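Local atomic coordinates of 3-polyprenyl-4-hydroxybenzoate decarboxylase and related decarboxylases (PDB entry 6H6X), a protein that is a UbiD-class, prenylated-FMN-dependent decarboxylase, HmfF, and probably interconverts 2,5-furandicarboxylic acid and 2-furoic acid. Residues V56-A61 with S293-L298; A83-N88 with S215-Q220; I111-M116 with D159-L164. The protein carries 8 engineered substitutions. All coordinates share one frame; numbering follows the deposited sequence.

Interaction 1: residues V56-A61 with S293-L298; sequences VVTGLA and SREHLL. With 4LU (1-deoxy-5-O-phosphono-1-(3,3,4,5-tetramethyl-9,11-dioxo-2,3,8,9,10,11-hexahydro-7H-quinolino[1,8-fg]pteridin-12-ium-7-y l)-D-ribitol), chain I.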
loop_
_atom_site.group_PDB
_atom_site.type_symbol
_atom_site.label_atom_id
_atom_site.label_comp_id
_atom_site.label_asym_id
_atom_site.label_seq_id
_atom_site.Cartn_x
_atom_site.Cartn_y
_atom_site.Cartn_z
ATOM N N VAL B 56 -7.978 -15.487 26.551
ATOM C CA VAL B 56 -8.122 -15.666 25.107
ATOM C C VAL B 56 -6.902 -15.079 24.465
ATOM O O VAL B 56 -6.478 -13.997 24.845
ATOM C CB VAL B 56 -9.375 -15.004 24.580
ATOM C CG1 VAL B 56 -9.387 -14.982 23.048
ATOM C CG2 VAL B 56 -10.598 -15.752 25.091
ATOM N N VAL B 57 -6.278 -15.808 23.530
ATOM C CA VAL B 57 -5.144 -15.262 22.797
ATOM C C VAL B 57 -5.560 -15.153 21.305
ATOM O O VAL B 57 -6.341 -15.956 20.783
ATOM C CB VAL B 57 -3.861 -16.063 23.061
ATOM C CG1 VAL B 57 -3.894 -17.443 22.413
ATOM C CG2 VAL B 57 -2.642 -15.341 22.601
ATOM N N THR B 58 -5.099 -14.103 20.650
ATOM C CA THR B 58 -5.339 -13.933 19.218
ATOM C C THR B 58 -4.087 -13.365 18.547
ATOM O O THR B 58 -3.277 -12.741 19.205
ATOM C CB THR B 58 -6.598 -13.116 18.917
ATOM O OG1 THR B 58 -6.921 -13.207 17.507
ATOM C CG2 THR B 58 -6.431 -11.683 19.338
ATOM N N GLY B 59 -3.910 -13.684 17.259
ATOM C CA GLY B 59 -2.843 -13.106 16.449
ATOM C C GLY B 59 -1.479 -13.706 16.785
ATOM O O GLY B 59 -0.523 -12.969 16.972
ATOM N N LEU B 60 -1.389 -15.033 16.811
ATOM C CA LEU B 60 -0.125 -15.758 17.128
ATOM C C LEU B 60 0.988 -15.510 16.172
ATOM O O LEU B 60 2.169 -15.505 16.561
ATOM C CB LEU B 60 -0.338 -17.280 17.199
ATOM C CG LEU B 60 -1.353 -17.745 18.246
ATOM C CD1 LEU B 60 -1.429 -19.244 18.237
ATOM C CD2 LEU B 60 -0.971 -17.233 19.617
ATOM N N ALA B 61 0.627 -15.296 14.918
ATOM C CA ALA B 61 1.591 -14.913 13.896
ATOM C C ALA B 61 0.839 -14.132 12.826
ATOM O O ALA B 61 -0.167 -14.608 12.318
ATOM C CB ALA B 61 2.215 -16.171 13.287
ATOM N N SER B 293 -8.189 -11.469 9.486
ATOM C CA SER B 293 -6.945 -10.935 10.049
ATOM C C SER B 293 -5.746 -11.478 9.258
ATOM O O SER B 293 -5.862 -12.414 8.471
ATOM C CB SER B 293 -6.788 -11.360 11.524
ATOM O OG SER B 293 -6.653 -12.759 11.626
ATOM N N ARG B 294 -4.594 -10.893 9.489
ATOM C CA ARG B 294 -3.323 -11.363 8.911
ATOM C C ARG B 294 -3.023 -12.786 9.272
ATOM O O ARG B 294 -2.573 -13.549 8.433
ATOM C CB ARG B 294 -2.165 -10.444 9.310
ATOM C CG ARG B 294 -2.180 -9.059 8.637
ATOM C CD ARG B 294 -2.090 -9.249 7.145
ATOM N NE ARG B 294 -1.671 -8.017 6.464
ATOM C CZ ARG B 294 -2.484 -7.142 5.883
ATOM N NH1 ARG B 294 -3.854 -7.292 5.853
ATOM N NH2 ARG B 294 -1.914 -6.116 5.270
ATOM N N GLU B 295 -3.365 -13.170 10.500
ATOM C CA GLU B 295 -3.200 -14.532 10.950
ATOM C C GLU B 295 -4.075 -15.478 10.115
ATOM O O GLU B 295 -3.614 -16.541 9.687
ATOM C CB GLU B 295 -3.537 -14.617 12.442
ATOM C CG GLU B 295 -3.451 -15.972 13.112
ATOM C CD GLU B 295 -3.929 -15.969 14.611
ATOM O OE1 GLU B 295 -4.843 -15.181 15.026
ATOM O OE2 GLU B 295 -3.377 -16.803 15.398
ATOM N N HIS B 296 -5.332 -15.118 9.918
ATOM C CA HIS B 296 -6.217 -15.923 9.103
ATOM C C HIS B 296 -5.701 -16.006 7.662
ATOM O O HIS B 296 -5.554 -17.087 7.131
ATOM C CB HIS B 296 -7.619 -15.347 9.112
ATOM C CG HIS B 296 -8.619 -16.139 8.346
ATOM N ND1 HIS B 296 -9.809 -15.603 7.927
ATOM C CD2 HIS B 296 -8.598 -17.408 7.884
ATOM C CE1 HIS B 296 -10.519 -16.528 7.300
ATOM N NE2 HIS B 296 -9.795 -17.630 7.244
ATOM N N LEU B 297 -5.420 -14.851 7.073
ATOM C CA LEU B 297 -4.983 -14.788 5.673
ATOM C C LEU B 297 -3.655 -15.519 5.430
ATOM O O LEU B 297 -3.554 -16.313 4.486
ATOM C CB LEU B 297 -4.907 -13.317 5.216
ATOM C CG LEU B 297 -6.251 -12.559 5.178
ATOM C CD1 LEU B 297 -6.081 -11.197 4.587
ATOM C CD2 LEU B 297 -7.375 -13.362 4.508
ATOM N N LEU B 298 -2.671 -15.348 6.332
ATOM C CA LEU B 298 -1.351 -15.994 6.159
ATOM C C LEU B 298 -1.331 -17.490 6.386
ATOM O O LEU B 298 -0.533 -18.220 5.730
ATOM C CB LEU B 298 -0.276 -15.274 6.972
ATOM C CG LEU B 298 0.041 -13.897 6.436
ATOM C CD1 LEU B 298 0.963 -13.090 7.354
ATOM C CD2 LEU B 298 0.693 -14.048 5.104
HETATM C C9 4LU I . -9.198 -22.312 7.268
HETATM C C8 4LU I . -8.732 -21.412 8.273
HETATM C C7 4LU I . -9.600 -20.654 9.065
HETATM C C10 4LU I . -12.413 -23.735 5.935
HETATM C C6 4LU I . -11.065 -20.617 8.667
HETATM N N3 4LU I . -14.962 -24.832 6.235
HETATM C C2 4LU I . -14.059 -25.409 5.378
HETATM C C13 4LU I . -11.989 -18.666 10.329
HETATM C C5 4LU I . -12.196 -19.868 9.430
HETATM C C1 4LU I . -13.787 -20.745 7.770
HETATM O O2 4LU I . -14.388 -26.450 4.729
HETATM N N1 4LU I . -12.808 -24.875 5.243
HETATM C C4 4LU I . -14.673 -23.713 6.963
HETATM O O4 4LU I . -15.524 -23.226 7.751
HETATM C C4A 4LU I . -13.309 -23.091 6.821
HETATM N N5 4LU I . -12.901 -21.940 7.573
HETATM C C3 4LU I . -13.579 -20.071 8.916
HETATM C C12 4LU I . -12.415 -20.875 10.596
HETATM C C5A 4LU I . -11.517 -21.672 7.755
HETATM C C7M 4LU I . -9.052 -19.696 10.122
HETATM C C8M 4LU I . -7.239 -21.391 8.462
HETATM C C9A 4LU I . -10.559 -22.459 6.928
HETATM N N10 4LU I . -11.099 -23.214 5.817
HETATM C "C1'" 4LU I . -10.223 -23.869 4.847
HETATM C "C2'" 4LU I . -9.740 -25.301 5.174
HETATM O "O2'" 4LU I . -9.314 -25.468 6.531
HETATM C "C3'" 4LU I . -8.545 -25.598 4.282
HETATM O "O3'" 4LU I . -8.872 -25.275 2.928
HETATM C "C4'" 4LU I . -8.062 -27.045 4.429
HETATM O "O4'" 4LU I . -6.693 -27.264 3.972
HETATM C "C5'" 4LU I . -8.914 -28.091 3.731
HETATM O "O5'" 4LU I . -8.184 -29.291 4.067
HETATM P P 4LU I . -8.355 -30.693 3.263
HETATM O O2P 4LU I . -7.592 -31.764 4.064
HETATM O O3P 4LU I . -9.879 -31.007 3.289
HETATM O O1P 4LU I . -7.727 -30.423 1.895
HETATM O O HOH W 1 -6.736 -13.262 14.705
#
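Glu295, in the first turn of helix 294-315 just after its Ser293 N-cap, grips the loop that follows strand 56-58 of a small mixed sheet, its carboxylate accepting hydrogen bonds from two successive backbone amides. The bonds are Gly59 N to Glu295 OE1, 2.8 Å, and Leu60 N to Glu295 OE2, 3.0 Å. Gly59 N comes in obliquely, 50° out of the carboxylate plane, whereas Leu60 N, at 75°, lies nearly over the face. With CG anti to the backbone N (chi1 179°) and the chain extended beyond it, the side chain spans the gap and delivers the carboxylate to the loop; His287 also bonds OE2. With an alanine here, the Gly59 and Leu60 amides and His287 would probably each lose a hydrogen-bond partner.

A water forms the second polar link, donating to Glu295 OE1 at 2.7 Å and to Ser293 OG, and hydrogen-bonding Thr58 OG1, which also pairs with Thr288 O. The capping bond runs from His296 N to Ser293 OG, 3.2 Å.

Non-classical contact is slight, Glu295 CA lying 3.3 Å from Ala61 O in a CA-H...O approach. On another side of the helix His296 lines the cofactor pocket. The prenylated FMN methyl C13 sits over one face of its imidazole, offset toward the rim, while His296 CD2 comes to 3.2 Å from methyl C7M.

Interaction 2: residues A83-N88 with S215-Q220; sequences AAAVEN and SALLPQ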
loop_
_atom_site.group_PDB
_atom_site.type_symbol
_atom_site.label_atom_id
_atom_site.label_comp_id
_atom_site.label_asym_id
_atom_site.label_seq_id
_atom_site.Cartn_x
_atom_site.Cartn_y
_atom_site.Cartn_z
ATOM N N ALA B 83 7.122 -26.967 1.347
ATOM C CA ALA B 83 6.931 -27.981 0.271
ATOM C C ALA B 83 7.687 -29.317 0.540
ATOM O O ALA B 83 7.191 -30.422 0.249
ATOM C CB ALA B 83 7.356 -27.396 -1.074
ATOM N N ALA B 84 8.871 -29.189 1.119
ATOM C CA ALA B 84 9.649 -30.352 1.610
ATOM C C ALA B 84 8.890 -31.149 2.683
ATOM O O ALA B 84 8.874 -32.401 2.643
ATOM C CB ALA B 84 11.016 -29.901 2.176
ATOM N N ALA B 85 8.269 -30.437 3.647
ATOM C CA ALA B 85 7.428 -31.132 4.643
ATOM C C ALA B 85 6.231 -31.835 4.023
ATOM O O ALA B 85 5.863 -32.944 4.455
ATOM C CB ALA B 85 6.976 -30.188 5.729
ATOM N N VAL B 86 5.610 -31.226 3.007
ATOM C CA VAL B 86 4.485 -31.876 2.319
ATOM C C VAL B 86 4.948 -33.097 1.543
ATOM O O VAL B 86 4.257 -34.120 1.538
ATOM C CB VAL B 86 3.731 -30.920 1.374
ATOM C CG1 VAL B 86 2.635 -31.663 0.589
ATOM C CG2 VAL B 86 3.100 -29.780 2.185
ATOM N N GLU B 87 6.105 -32.998 0.899
ATOM C CA GLU B 87 6.652 -34.123 0.108
ATOM C C GLU B 87 7.129 -35.253 1.029
ATOM O O GLU B 87 6.899 -36.424 0.711
ATOM C CB GLU B 87 7.769 -33.634 -0.867
ATOM C CG GLU B 87 8.723 -34.675 -1.498
ATOM C CD GLU B 87 8.092 -35.721 -2.432
ATOM O OE1 GLU B 87 6.847 -35.819 -2.528
ATOM O OE2 GLU B 87 8.867 -36.474 -3.069
ATOM N N ASN B 88 7.745 -34.899 2.164
ATOM C CA ASN B 88 8.327 -35.890 3.085
ATOM C C ASN B 88 7.745 -35.845 4.502
ATOM O O ASN B 88 8.404 -35.396 5.429
ATOM C CB ASN B 88 9.858 -35.714 3.132
ATOM C CG ASN B 88 10.507 -35.986 1.782
ATOM O OD1 ASN B 88 10.902 -35.048 1.090
ATOM N ND2 ASN B 88 10.561 -37.260 1.374
ATOM N N SER B 215 4.653 -32.683 11.976
ATOM C CA SER B 215 5.836 -33.372 12.513
ATOM C C SER B 215 7.123 -33.013 11.777
ATOM O O SER B 215 8.086 -32.656 12.398
ATOM C CB SER B 215 5.620 -34.889 12.436
ATOM O OG SER B 215 5.524 -35.445 13.687
ATOM N N ALA B 216 7.111 -33.080 10.450
ATOM C CA ALA B 216 8.271 -32.625 9.648
ATOM C C ALA B 216 8.675 -31.168 9.818
ATOM O O ALA B 216 9.830 -30.829 9.588
ATOM C CB ALA B 216 8.038 -32.903 8.166
ATOM N N LEU B 217 7.731 -30.283 10.153
ATOM C CA LEU B 217 8.069 -28.866 10.274
ATOM C C LEU B 217 8.655 -28.556 11.635
ATOM O O LEU B 217 9.352 -27.550 11.813
ATOM C CB LEU B 217 6.822 -27.985 10.067
ATOM C CG LEU B 217 6.155 -27.900 8.686
ATOM C CD1 LEU B 217 4.877 -27.111 8.743
ATOM C CD2 LEU B 217 7.113 -27.237 7.738
ATOM N N LEU B 218 8.331 -29.385 12.619
ATOM C CA LEU B 218 8.755 -29.105 13.972
ATOM C C LEU B 218 10.163 -29.693 14.197
ATOM O O LEU B 218 10.581 -30.593 13.456
ATOM C CB LEU B 218 7.759 -29.686 14.954
ATOM C CG LEU B 218 6.393 -29.029 14.992
ATOM C CD1 LEU B 218 5.399 -29.949 15.687
ATOM C CD2 LEU B 218 6.460 -27.708 15.701
ATOM N N PRO B 219 10.870 -29.208 15.237
ATOM C CA PRO B 219 12.180 -29.756 15.583
ATOM C C PRO B 219 12.158 -31.241 16.004
ATOM O O PRO B 219 13.083 -31.946 15.679
ATOM C CB PRO B 219 12.632 -28.869 16.756
ATOM C CG PRO B 219 11.827 -27.627 16.630
ATOM C CD PRO B 219 10.503 -28.121 16.169
ATOM N N GLN B 220 11.112 -31.686 16.718
ATOM C CA GLN B 220 10.910 -33.098 17.089
ATOM C C GLN B 220 9.519 -33.572 16.604
ATOM O O GLN B 220 8.609 -32.764 16.509
ATOM C CB GLN B 220 10.948 -33.279 18.621
ATOM C CG GLN B 220 11.911 -32.384 19.414
ATOM C CD GLN B 220 13.389 -32.754 19.272
ATOM O OE1 GLN B 220 14.256 -31.984 19.709
ATOM N NE2 GLN B 220 13.689 -33.948 18.725
#
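Ala85 and Ala216 meet methyl to methyl where two helices, 75-87 and 210-217, come together near their C-terminal ends. This is helix-helix packing through small residues, joining a helix of the N-terminal domain to one of the Rift-related region. The evidence for close approach is the 5.3 Å between Ala85 CA and Ala216 CA, with the two CB atoms 3.8 Å apart and both CA-CB bonds directed toward the opposite helix.

Leu217 adds the one longer side chain. Its CG lies beside the backbone N and anti to the carbonyl carbon (chi1 -68°), which swings the isobutyl group back toward helix 75-87. With chi2 at 174°, CD1 is anti to CA and runs on past, standing 4.8 Å from Ala85 CB, whereas CD2 closes to 3.6 Å from Ala85 CB. Ala85 CB thus touches both the Ala216 methyl and the CD2 branch of Leu217, which approach it roughly at right angles.

Asn88, the first residue beyond the helix to leave helical geometry, contributes backbone alone: its amide end leads away from the contact. Val90, a little further along, also packs on Ala216. No hydrogen bond crosses here, but the Ala216 methyl also meets a backbone oxygen across the contact, Asn88 O lying 3.7 Å from Ala216 CB.

Interaction 3: residues I111-M116 with D159-L164; sequences IDLLKM and DRLGIL. With 4LU (1-deoxy-5-O-phosphono-1-(3,3,4,5-tetramethyl-9,11-dioxo-2,3,8,9,10,11-hexahydro-7H-quinolino[1,8-fg]pteridin-12-ium-7-y l)-D-ribitol), chain I.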
loop_
_atom_site.group_PDB
_atom_site.type_symbol
_atom_site.label_atom_id
_atom_site.label_comp_id
_atom_site.label_asym_id
_atom_site.label_seq_id
_atom_site.Cartn_x
_atom_site.Cartn_y
_atom_site.Cartn_z
ATOM N N ILE B 111 -22.014 -31.373 29.744
ATOM C CA ILE B 111 -21.072 -30.582 28.970
ATOM C C ILE B 111 -21.793 -29.344 28.509
ATOM O O ILE B 111 -22.808 -29.458 27.810
ATOM C CB ILE B 111 -20.590 -31.339 27.720
ATOM C CG1 ILE B 111 -19.746 -32.560 28.109
ATOM C CG2 ILE B 111 -19.787 -30.406 26.816
ATOM C CD1 ILE B 111 -19.598 -33.572 26.990
ATOM N N ASP B 112 -21.246 -28.184 28.861
ATOM C CA ASP B 112 -21.750 -26.900 28.364
ATOM C C ASP B 112 -20.582 -26.047 27.845
ATOM O O ASP B 112 -19.840 -25.431 28.652
ATOM C CB ASP B 112 -22.540 -26.161 29.471
ATOM C CG ASP B 112 -23.387 -24.981 28.928
ATOM O OD1 ASP B 112 -22.999 -24.305 27.941
ATOM O OD2 ASP B 112 -24.450 -24.709 29.509
ATOM N N LEU B 113 -20.445 -25.992 26.508
ATOM C CA LEU B 113 -19.260 -25.362 25.889
ATOM C C LEU B 113 -19.152 -23.878 26.210
ATOM O O LEU B 113 -18.095 -23.410 26.673
ATOM C CB LEU B 113 -19.226 -25.583 24.381
ATOM C CG LEU B 113 -18.960 -27.004 23.880
ATOM C CD1 LEU B 113 -19.017 -26.980 22.368
ATOM C CD2 LEU B 113 -17.622 -27.573 24.340
ATOM N N LEU B 114 -20.256 -23.149 26.011
ATOM C CA LEU B 114 -20.284 -21.720 26.360
ATOM C C LEU B 114 -20.052 -21.384 27.820
ATOM O O LEU B 114 -19.558 -20.285 28.105
ATOM C CB LEU B 114 -21.572 -21.023 25.901
ATOM C CG LEU B 114 -21.535 -20.246 24.580
ATOM C CD1 LEU B 114 -22.742 -19.299 24.497
ATOM C CD2 LEU B 114 -20.246 -19.438 24.381
ATOM N N LYS B 115 -20.405 -22.282 28.738
ATOM C CA LYS B 115 -20.071 -22.069 30.154
ATOM C C LYS B 115 -18.579 -22.256 30.410
ATOM O O LYS B 115 -18.002 -21.512 31.199
ATOM C CB LYS B 115 -20.868 -22.987 31.102
ATOM C CG LYS B 115 -22.298 -22.531 31.405
ATOM C CD LYS B 115 -22.636 -22.547 32.904
ATOM C CE LYS B 115 -22.651 -23.948 33.509
ATOM N NZ LYS B 115 -23.799 -24.799 33.067
ATOM N N MET B 116 -17.951 -23.245 29.767
ATOM C CA MET B 116 -16.527 -23.518 30.025
ATOM C C MET B 116 -15.575 -22.563 29.327
ATOM O O MET B 116 -14.510 -22.215 29.870
ATOM C CB MET B 116 -16.161 -24.914 29.554
ATOM C CG MET B 116 -16.894 -26.047 30.234
ATOM S SD MET B 116 -16.541 -27.583 29.374
ATOM C CE MET B 116 -14.773 -27.583 29.535
ATOM N N ASP B 159 -23.820 -28.754 23.977
ATOM C CA ASP B 159 -23.037 -29.868 23.473
ATOM C C ASP B 159 -23.265 -30.068 21.972
ATOM O O ASP B 159 -23.164 -31.184 21.455
ATOM C CB ASP B 159 -23.433 -31.151 24.247
ATOM C CG ASP B 159 -24.871 -31.653 23.913
ATOM O OD1 ASP B 159 -25.727 -30.855 23.452
ATOM O OD2 ASP B 159 -25.120 -32.864 24.106
ATOM N N ARG B 160 -23.562 -28.979 21.268
ATOM C CA ARG B 160 -23.870 -29.069 19.852
ATOM C C ARG B 160 -23.132 -27.968 19.070
ATOM O O ARG B 160 -23.060 -26.832 19.532
ATOM C CB ARG B 160 -25.369 -28.925 19.697
ATOM C CG ARG B 160 -25.941 -29.662 18.516
ATOM C CD ARG B 160 -27.463 -29.646 18.623
ATOM N NE ARG B 160 -28.112 -30.316 17.510
ATOM C CZ ARG B 160 -28.302 -31.635 17.409
ATOM N NH1 ARG B 160 -27.877 -32.481 18.357
ATOM N NH2 ARG B 160 -28.927 -32.123 16.339
ATOM N N LEU B 161 -22.633 -28.305 17.878
ATOM C CA LEU B 161 -21.978 -27.339 17.009
ATOM C C LEU B 161 -22.444 -27.505 15.593
ATOM O O LEU B 161 -22.569 -28.629 15.136
ATOM C CB LEU B 161 -20.462 -27.580 16.998
ATOM C CG LEU B 161 -19.752 -27.494 18.328
ATOM C CD1 LEU B 161 -18.336 -28.004 18.102
ATOM C CD2 LEU B 161 -19.738 -26.090 18.843
ATOM N N GLY B 162 -22.641 -26.403 14.883
ATOM C CA GLY B 162 -22.871 -26.425 13.423
ATOM C C GLY B 162 -21.544 -26.237 12.711
ATOM O O GLY B 162 -20.685 -25.483 13.139
ATOM N N ILE B 163 -21.374 -26.897 11.595
ATOM C CA ILE B 163 -20.086 -26.932 10.940
ATOM C C ILE B 163 -20.282 -26.700 9.446
ATOM O O ILE B 163 -21.111 -27.308 8.826
ATOM C CB ILE B 163 -19.345 -28.258 11.247
ATOM C CG1 ILE B 163 -17.951 -28.235 10.617
ATOM C CG2 ILE B 163 -20.127 -29.458 10.746
ATOM C CD1 ILE B 163 -17.156 -29.507 10.830
ATOM N N LEU B 164 -19.515 -25.776 8.904
ATOM C CA LEU B 164 -19.376 -25.603 7.469
ATOM C C LEU B 164 -18.308 -26.561 6.978
ATOM O O LEU B 164 -17.165 -26.464 7.408
ATOM C CB LEU B 164 -19.003 -24.156 7.146
ATOM C CG LEU B 164 -18.534 -23.949 5.699
ATOM C CD1 LEU B 164 -19.669 -24.225 4.736
ATOM C CD2 LEU B 164 -17.975 -22.551 5.483
HETATM C C9 4LU I . -9.198 -22.312 7.268
HETATM C C8 4LU I . -8.732 -21.412 8.273
HETATM C C7 4LU I . -9.600 -20.654 9.065
HETATM C C10 4LU I . -12.413 -23.735 5.935
HETATM C C6 4LU I . -11.065 -20.617 8.667
HETATM N N3 4LU I . -14.962 -24.832 6.235
HETATM C C2 4LU I . -14.059 -25.409 5.378
HETATM C C13 4LU I . -11.989 -18.666 10.329
HETATM C C5 4LU I . -12.196 -19.868 9.430
HETATM C C1 4LU I . -13.787 -20.745 7.770
HETATM O O2 4LU I . -14.388 -26.450 4.729
HETATM N N1 4LU I . -12.808 -24.875 5.243
HETATM C C4 4LU I . -14.673 -23.713 6.963
HETATM O O4 4LU I . -15.524 -23.226 7.751
HETATM C C4A 4LU I . -13.309 -23.091 6.821
HETATM N N5 4LU I . -12.901 -21.940 7.573
HETATM C C3 4LU I . -13.579 -20.071 8.916
HETATM C C12 4LU I . -12.415 -20.875 10.596
HETATM C C5A 4LU I . -11.517 -21.672 7.755
HETATM C C7M 4LU I . -9.052 -19.696 10.122
HETATM C C8M 4LU I . -7.239 -21.391 8.462
HETATM C C9A 4LU I . -10.559 -22.459 6.928
HETATM N N10 4LU I . -11.099 -23.214 5.817
HETATM C "C1'" 4LU I . -10.223 -23.869 4.847
HETATM C "C2'" 4LU I . -9.740 -25.301 5.174
HETATM O "O2'" 4LU I . -9.314 -25.468 6.531
HETATM C "C3'" 4LU I . -8.545 -25.598 4.282
HETATM O "O3'" 4LU I . -8.872 -25.275 2.928
HETATM C "C4'" 4LU I . -8.062 -27.045 4.429
HETATM O "O4'" 4LU I . -6.693 -27.264 3.972
HETATM C "C5'" 4LU I . -8.914 -28.091 3.731
HETATM O "O5'" 4LU I . -8.184 -29.291 4.067
HETATM P P 4LU I . -8.355 -30.693 3.263
HETATM O O2P 4LU I . -7.592 -31.764 4.064
HETATM O O3P 4LU I . -9.879 -31.007 3.289
HETATM O O1P 4LU I . -7.727 -30.423 1.895
#
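Asp159 meets Ile111 at the start of strand 160-163, which belongs to the antiparallel sheet of the FMN-binding, Rift-related domain and is flanked there by strands 146-157 and 264-280. The contact is made by the methylene: Asp159 CB lies 4.0 Å from Ile111 O and 4.5 Å from Ile111 CB. The carboxylate takes no part, because CG stands between the backbone N and the carbonyl carbon (chi1 70°) and leads away from Ile111. The Asp159 backbone pairs with Val275 of strand 264-280.

Arg160 turns its CB away from 111-116 and forms a salt bridge with Glu252. Leu161 then makes the apolar side-chain contact, with Leu113. The two side chains cross at about a right angle. One branch of each does the touching, Leu161 CD2 coming to 3.7 Å from Leu113 CD1. Leu113 begins the short helix 113-116, whose N-cap is Asp112; Asp112 OD1 receives a weak bond from Lys115 N. Val278 also packs on Leu113, and a backbone bond to Pro158 ties Leu113 to the residue just before Asp159.

Gly162 and Ile163 continue the strand, pairing through the backbone with Gln154 and Pro271 respectively, on the two flanking strands. At Leu164 the strand has given way to the cofactor pocket. The side chain packs against the O4 and N3 end of prenylated FMN, with Leu164 CD2 3.4 Å from cofactor O4. Leu164 O also pairs with His151 ND1, and it accepts from cofactor N3 at 3.0 Å with an N-H...O angle of 149°.

Along the chain the contacts are concentric: interaction 3 lies within the span closed by interaction 2, and both lie within that closed by interaction 1. The centre of interaction 1 is about 22 Å from the centre of interaction 2 and equally far from that of interaction 3. The centres of interactions 2 and 3 are about 33 Å apart, and no two contacts touch. Interactions 1 and 2 each involve the N-terminal domain, joining it to helix 294-315 and to helix 210-217, whereas interaction 3 stays within the Rift-related region. Prenylated FMN bridges interactions 1 and 3, through His296 and Leu164. Helix 210-217 starts at the manganese ligand Glu210, which places interaction 2 at the far end of that helix.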